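Long-range contacts in putative exported protein (Bordetella pertussis, PDB 2DVZ), which binds glutamate as a periplasmic solute receptor of the Bug family, probably serving its uptake into the cell: residues R22-F27 with G76-I81; E135-N140 with T168-V173. All blocks are in the same frame, centred on the assembly; numbering follows the deposited sequence.

Contact 1: residues R22-F27 with G76-I81; sequences RVIVPF and GYTLSI. With GLU (glutamic acid), chain G.
V23 and I24 lie against L79 and S80 in two neighbouring parallel strands of the receptor's periplasmic-binding-protein fold, and the pair illustrates how a ligand pocket is built at the C-terminal end of a strand. Four backbone hydrogen bonds alternate between the partners in the classic parallel ladder: R22 N to Y77 O, L79 N to R22 O at 2.7 Å, I24 N to L79 O at 2.8 Å, and I81 N to I24 O. The last is the most bent of the four, with 148° at the hydrogen, where the strands begin to part.

The side chains sort onto two faces. On the face of V23 and L79, I81, which leaves its backbone pointing toward the neighbouring strand, reaches along that strand: its CD1 meets V23 CG1 at 3.6 Å, while its CG1 lies alongside V25 CG2. Both I81 torsions turn the chain this way, with CG1 anti to the carbonyl carbon (chi1 -54°) and a second bend at chi2 (-59°). The face of R22, I24, T78 and S80 is more mixed. I24 CD1 touches the T78 methyl, and that same CG2 sits over the rim of one face of the R22 guanidinium, 3.6 Å above its plane. A salt bridge from R22 NE to E55 ties the guanidinium to the strand 52-56 on the other flank.

Beyond the strands, I81 and V25 both pack on T33, a glutamate-binding residue at the start of helix 32-48. The chain from 22 to 25 then runs through P26 to F27, whose ring lays one face against the bound glutamate, with the ligand's CG over the ring centre and F27 CG 3.5 Å from the ligand's CD.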
# COMPACT_ATOMS: atom_id res chain seq x y z
N ARG A 22 -1.07 -1.05 20.74
CA ARG A 22 0.05 -1.08 19.84
C ARG A 22 -0.54 -1.29 18.44
O ARG A 22 -1.45 -2.11 18.23
CB ARG A 22 1.02 -2.22 20.20
CG ARG A 22 1.69 -2.08 21.60
CD ARG A 22 2.40 -3.39 22.07
NE ARG A 22 3.34 -3.89 21.07
CZ ARG A 22 3.52 -5.18 20.77
NH1 ARG A 22 2.83 -6.14 21.40
NH2 ARG A 22 4.39 -5.52 19.81
N VAL A 23 -0.02 -0.52 17.48
CA VAL A 23 -0.40 -0.69 16.10
C VAL A 23 0.87 -0.91 15.30
O VAL A 23 1.72 -0.04 15.21
CB VAL A 23 -1.20 0.51 15.54
CG1 VAL A 23 -1.62 0.23 14.02
CG2 VAL A 23 -2.45 0.77 16.42
N ILE A 24 0.98 -2.09 14.74
CA ILE A 24 2.14 -2.47 13.97
C ILE A 24 1.94 -2.11 12.50
O ILE A 24 1.01 -2.59 11.83
CB ILE A 24 2.48 -3.99 14.14
CG1 ILE A 24 2.82 -4.34 15.61
CG2 ILE A 24 3.64 -4.41 13.23
CD1 ILE A 24 2.89 -5.94 15.86
N VAL A 25 2.87 -1.30 12.01
CA VAL A 25 2.98 -0.96 10.60
C VAL A 25 4.12 -1.81 9.99
O VAL A 25 5.30 -1.62 10.33
CB VAL A 25 3.16 0.59 10.43
CG1 VAL A 25 3.59 0.98 9.01
CG2 VAL A 25 1.88 1.27 10.82
N PRO A 26 3.77 -2.75 9.10
CA PRO A 26 4.76 -3.68 8.55
C PRO A 26 5.69 -3.06 7.49
O PRO A 26 6.25 -3.76 6.68
CB PRO A 26 3.88 -4.79 7.99
CG PRO A 26 2.66 -4.01 7.49
CD PRO A 26 2.42 -3.03 8.59
N PHE A 27 5.90 -1.74 7.55
CA PHE A 27 6.79 -1.05 6.63
C PHE A 27 7.53 0.06 7.34
O PHE A 27 7.11 0.52 8.39
CB PHE A 27 6.00 -0.49 5.44
CG PHE A 27 5.59 -1.53 4.47
CD1 PHE A 27 6.53 -2.07 3.57
CD2 PHE A 27 4.29 -2.02 4.48
CE1 PHE A 27 6.17 -3.06 2.69
CE2 PHE A 27 3.92 -3.03 3.58
CZ PHE A 27 4.87 -3.55 2.68
N GLY A 76 -6.84 -7.46 21.64
CA GLY A 76 -7.12 -6.16 21.05
C GLY A 76 -6.10 -5.05 21.32
O GLY A 76 -6.29 -3.93 20.85
N TYR A 77 -5.04 -5.34 22.09
CA TYR A 77 -4.03 -4.33 22.40
C TYR A 77 -2.76 -4.47 21.54
O TYR A 77 -1.79 -3.71 21.71
CB TYR A 77 -3.68 -4.40 23.89
CG TYR A 77 -4.85 -4.03 24.76
CD1 TYR A 77 -5.25 -2.71 24.88
CD2 TYR A 77 -5.59 -5.01 25.43
CE1 TYR A 77 -6.32 -2.36 25.63
CE2 TYR A 77 -6.68 -4.68 26.21
CZ TYR A 77 -7.04 -3.34 26.32
OH TYR A 77 -8.13 -2.96 27.08
N THR A 78 -2.75 -5.42 20.62
CA THR A 78 -1.73 -5.42 19.58
C THR A 78 -2.44 -5.61 18.26
O THR A 78 -2.97 -6.68 17.96
CB THR A 78 -0.66 -6.52 19.79
OG1 THR A 78 -0.11 -6.42 21.14
CG2 THR A 78 0.42 -6.40 18.74
N LEU A 79 -2.44 -4.55 17.46
CA LEU A 79 -3.13 -4.56 16.17
C LEU A 79 -2.12 -4.30 15.08
O LEU A 79 -0.94 -4.05 15.35
CB LEU A 79 -4.22 -3.46 16.17
CG LEU A 79 -5.21 -3.51 17.34
CD1 LEU A 79 -6.06 -2.30 17.24
CD2 LEU A 79 -6.09 -4.71 17.31
N SER A 80 -2.56 -4.37 13.83
CA SER A 80 -1.66 -4.17 12.70
C SER A 80 -2.41 -3.58 11.51
O SER A 80 -3.66 -3.56 11.50
CB SER A 80 -0.91 -5.47 12.33
OG SER A 80 -1.79 -6.46 11.79
N ILE A 81 -1.64 -3.05 10.55
CA ILE A 81 -2.18 -2.44 9.34
C ILE A 81 -2.14 -3.43 8.19
O ILE A 81 -1.05 -3.86 7.80
CB ILE A 81 -1.44 -1.13 8.96
CG1 ILE A 81 -1.41 -0.15 10.14
CG2 ILE A 81 -2.14 -0.42 7.77
CD1 ILE A 81 -2.82 0.25 10.64
N GLU G . 3.91 -1.50 -0.61
CA GLU G . 3.07 -1.35 0.59
C GLU G . 1.61 -1.67 0.32
O GLU G . 0.69 -0.86 0.41
CB GLU G . 3.28 0.02 1.23
CG GLU G . 4.77 0.41 1.30
CD GLU G . 5.12 1.30 2.46
OE1 GLU G . 4.19 1.60 3.23
OE2 GLU G . 6.33 1.68 2.62
OXT GLU G . 1.32 -2.85 0.04

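Contact 2: residues E135-N140 with T168-V173; sequences EELKKN and TDIVHV. With CD (cadmium ion), chain D; CD (cadmium ion), chain E.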
# COMPACT_ATOMS: atom_id res chain seq x y z
N GLU A 135 8.19 4.84 -24.92
CA GLU A 135 9.16 4.98 -25.98
C GLU A 135 10.59 4.95 -25.46
O GLU A 135 11.36 4.09 -25.90
CB GLU A 135 8.92 6.25 -26.77
CG GLU A 135 7.83 6.08 -27.80
CD GLU A 135 7.24 7.39 -28.27
OE1 GLU A 135 7.93 8.41 -28.16
OE2 GLU A 135 6.09 7.40 -28.75
N GLU A 136 10.91 5.86 -24.53
CA GLU A 136 12.23 5.93 -23.86
C GLU A 136 12.70 4.58 -23.24
O GLU A 136 13.86 4.18 -23.41
CB GLU A 136 12.21 7.05 -22.80
CG GLU A 136 13.44 7.17 -21.86
CD GLU A 136 14.77 7.52 -22.56
OE1 GLU A 136 14.76 8.03 -23.71
OE2 GLU A 136 15.85 7.30 -21.94
N LEU A 137 11.80 3.88 -22.55
CA LEU A 137 12.14 2.58 -21.93
C LEU A 137 12.38 1.49 -22.97
O LEU A 137 13.22 0.63 -22.76
CB LEU A 137 11.02 2.11 -20.99
CG LEU A 137 10.68 2.94 -19.74
CD1 LEU A 137 9.59 2.22 -18.97
CD2 LEU A 137 11.92 3.19 -18.84
N LYS A 138 11.66 1.56 -24.09
CA LYS A 138 11.78 0.58 -25.15
C LYS A 138 13.09 0.72 -25.89
O LYS A 138 13.65 -0.29 -26.35
CB LYS A 138 10.59 0.66 -26.12
CG LYS A 138 9.38 -0.07 -25.56
CD LYS A 138 8.10 0.21 -26.34
CE LYS A 138 6.88 -0.44 -25.65
NZ LYS A 138 5.60 -0.06 -26.35
N LYS A 139 13.58 1.97 -25.97
CA LYS A 139 14.88 2.27 -26.60
C LYS A 139 16.06 1.89 -25.72
O LYS A 139 17.18 1.91 -26.18
CB LYS A 139 14.96 3.74 -26.99
CG LYS A 139 14.16 4.10 -28.25
CD LYS A 139 13.95 5.57 -28.39
CE LYS A 139 13.03 5.87 -29.56
NZ LYS A 139 13.46 5.26 -30.87
N ASN A 140 15.81 1.54 -24.46
CA ASN A 140 16.87 1.30 -23.51
C ASN A 140 16.55 0.11 -22.60
O ASN A 140 16.57 0.26 -21.39
CB ASN A 140 17.09 2.56 -22.66
CG ASN A 140 17.51 3.77 -23.48
OD1 ASN A 140 18.68 3.88 -23.85
ND2 ASN A 140 16.57 4.70 -23.76
N THR A 168 8.37 -3.78 -21.52
CA THR A 168 9.55 -3.04 -21.13
C THR A 168 10.41 -3.90 -20.21
O THR A 168 9.96 -4.95 -19.74
CB THR A 168 9.19 -1.66 -20.51
OG1 THR A 168 8.26 -1.86 -19.46
CG2 THR A 168 8.56 -0.70 -21.59
N ASP A 169 11.66 -3.47 -20.01
CA ASP A 169 12.67 -4.20 -19.24
C ASP A 169 13.37 -3.15 -18.42
O ASP A 169 14.06 -2.28 -18.93
CB ASP A 169 13.65 -4.93 -20.18
CG ASP A 169 14.87 -5.54 -19.47
OD1 ASP A 169 15.10 -5.35 -18.24
OD2 ASP A 169 15.64 -6.24 -20.17
N ILE A 170 13.14 -3.23 -17.11
CA ILE A 170 13.59 -2.23 -16.16
C ILE A 170 13.93 -3.03 -14.94
O ILE A 170 13.33 -4.09 -14.71
CB ILE A 170 12.53 -1.06 -15.91
CG1 ILE A 170 11.09 -1.57 -15.76
CG2 ILE A 170 12.42 -0.19 -17.14
CD1 ILE A 170 9.97 -0.44 -15.88
N VAL A 171 14.92 -2.54 -14.20
CA VAL A 171 15.54 -3.33 -13.15
C VAL A 171 15.01 -2.99 -11.77
O VAL A 171 15.08 -1.84 -11.33
CB VAL A 171 17.11 -3.25 -13.17
CG1 VAL A 171 17.71 -4.09 -12.03
CG2 VAL A 171 17.65 -3.74 -14.52
N HIS A 172 14.52 -4.01 -11.09
CA HIS A 172 13.95 -3.87 -9.77
C HIS A 172 14.99 -3.63 -8.70
O HIS A 172 15.95 -4.35 -8.60
CB HIS A 172 13.14 -5.12 -9.41
CG HIS A 172 12.59 -5.09 -8.03
ND1 HIS A 172 12.71 -6.15 -7.16
CD2 HIS A 172 11.92 -4.12 -7.35
CE1 HIS A 172 12.12 -5.85 -6.01
NE2 HIS A 172 11.64 -4.62 -6.10
N VAL A 173 14.80 -2.58 -7.92
CA VAL A 173 15.59 -2.37 -6.73
C VAL A 173 14.63 -2.26 -5.55
O VAL A 173 13.92 -1.24 -5.41
CB VAL A 173 16.47 -1.09 -6.79
CG1 VAL A 173 17.31 -0.99 -5.50
CG2 VAL A 173 17.36 -1.05 -8.07
CD CD D . 7.63 10.83 -28.34
CD CD E . 16.34 8.73 -25.21
O HOH W 1 17.88 8.43 -23.59
O HOH W 2 12.55 -1.80 -22.29
O HOH W 3 15.06 0.12 -19.21
O HOH W 4 5.52 11.20 -26.83
O HOH W 5 14.55 9.08 -27.30
O HOH W 6 16.54 11.18 -24.73
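The C-terminal end of helix 130-138 meets the chain leading into strand 171-174 here, a partly buried packing contact away from the glutamate pocket, and it exemplifies a junction made of a small apolar patch and bridging waters. L137 carries the patch. Its CB lies 3.8 Å from the methyl CG2 of T168, and its CD2 the same distance from CG2 of I170, the leucine crossing both side chains at a slant. T168 presents its methyl because OG1 sits between the backbone N and the carbonyl carbon (chi1 53°), where it is hydrogen-bonded with T166 OG1.

No hydrogen bond passes directly between the segments; two waters join the backbones instead: one donates to L137 O at 2.6 Å and accepts from D169 N, the other donates to both N140 O and D169 O. N140 also folds back on the preceding turn, its ND2 donating to E136 O (2.8 Å, 162°), with that acceptor close to the plane of the N140 amide. On the helix, E135 OE1 and E136 OE1 each bind a different cadmium ion.

F162 of helix 154-166 touches L137, T168 and I170 together, while I170 also rests on Y146 of the adjoining parallel strand 145-148.

Overall arrangement
From the N terminus, the chain passes through 22-27 and then helix 32-48, strand 52-56 and helix 63-71 before 76-81 returns to close contact 1, a loop of 48 residues that is mostly helical. Contact 2 opens only later, at 135-140, and is closed by 168-173 after strand 145-148 and helix 154-166. The two therefore follow in series, neither nesting nor crossing. Their centres lie about 37 Å apart on opposite sides of the chain's centre, although both reach the same mixed sheet. Contact 1 joins two sheet strands beside the glutamate pocket; contact 2 ties a peripheral helix end to the approach of another strand.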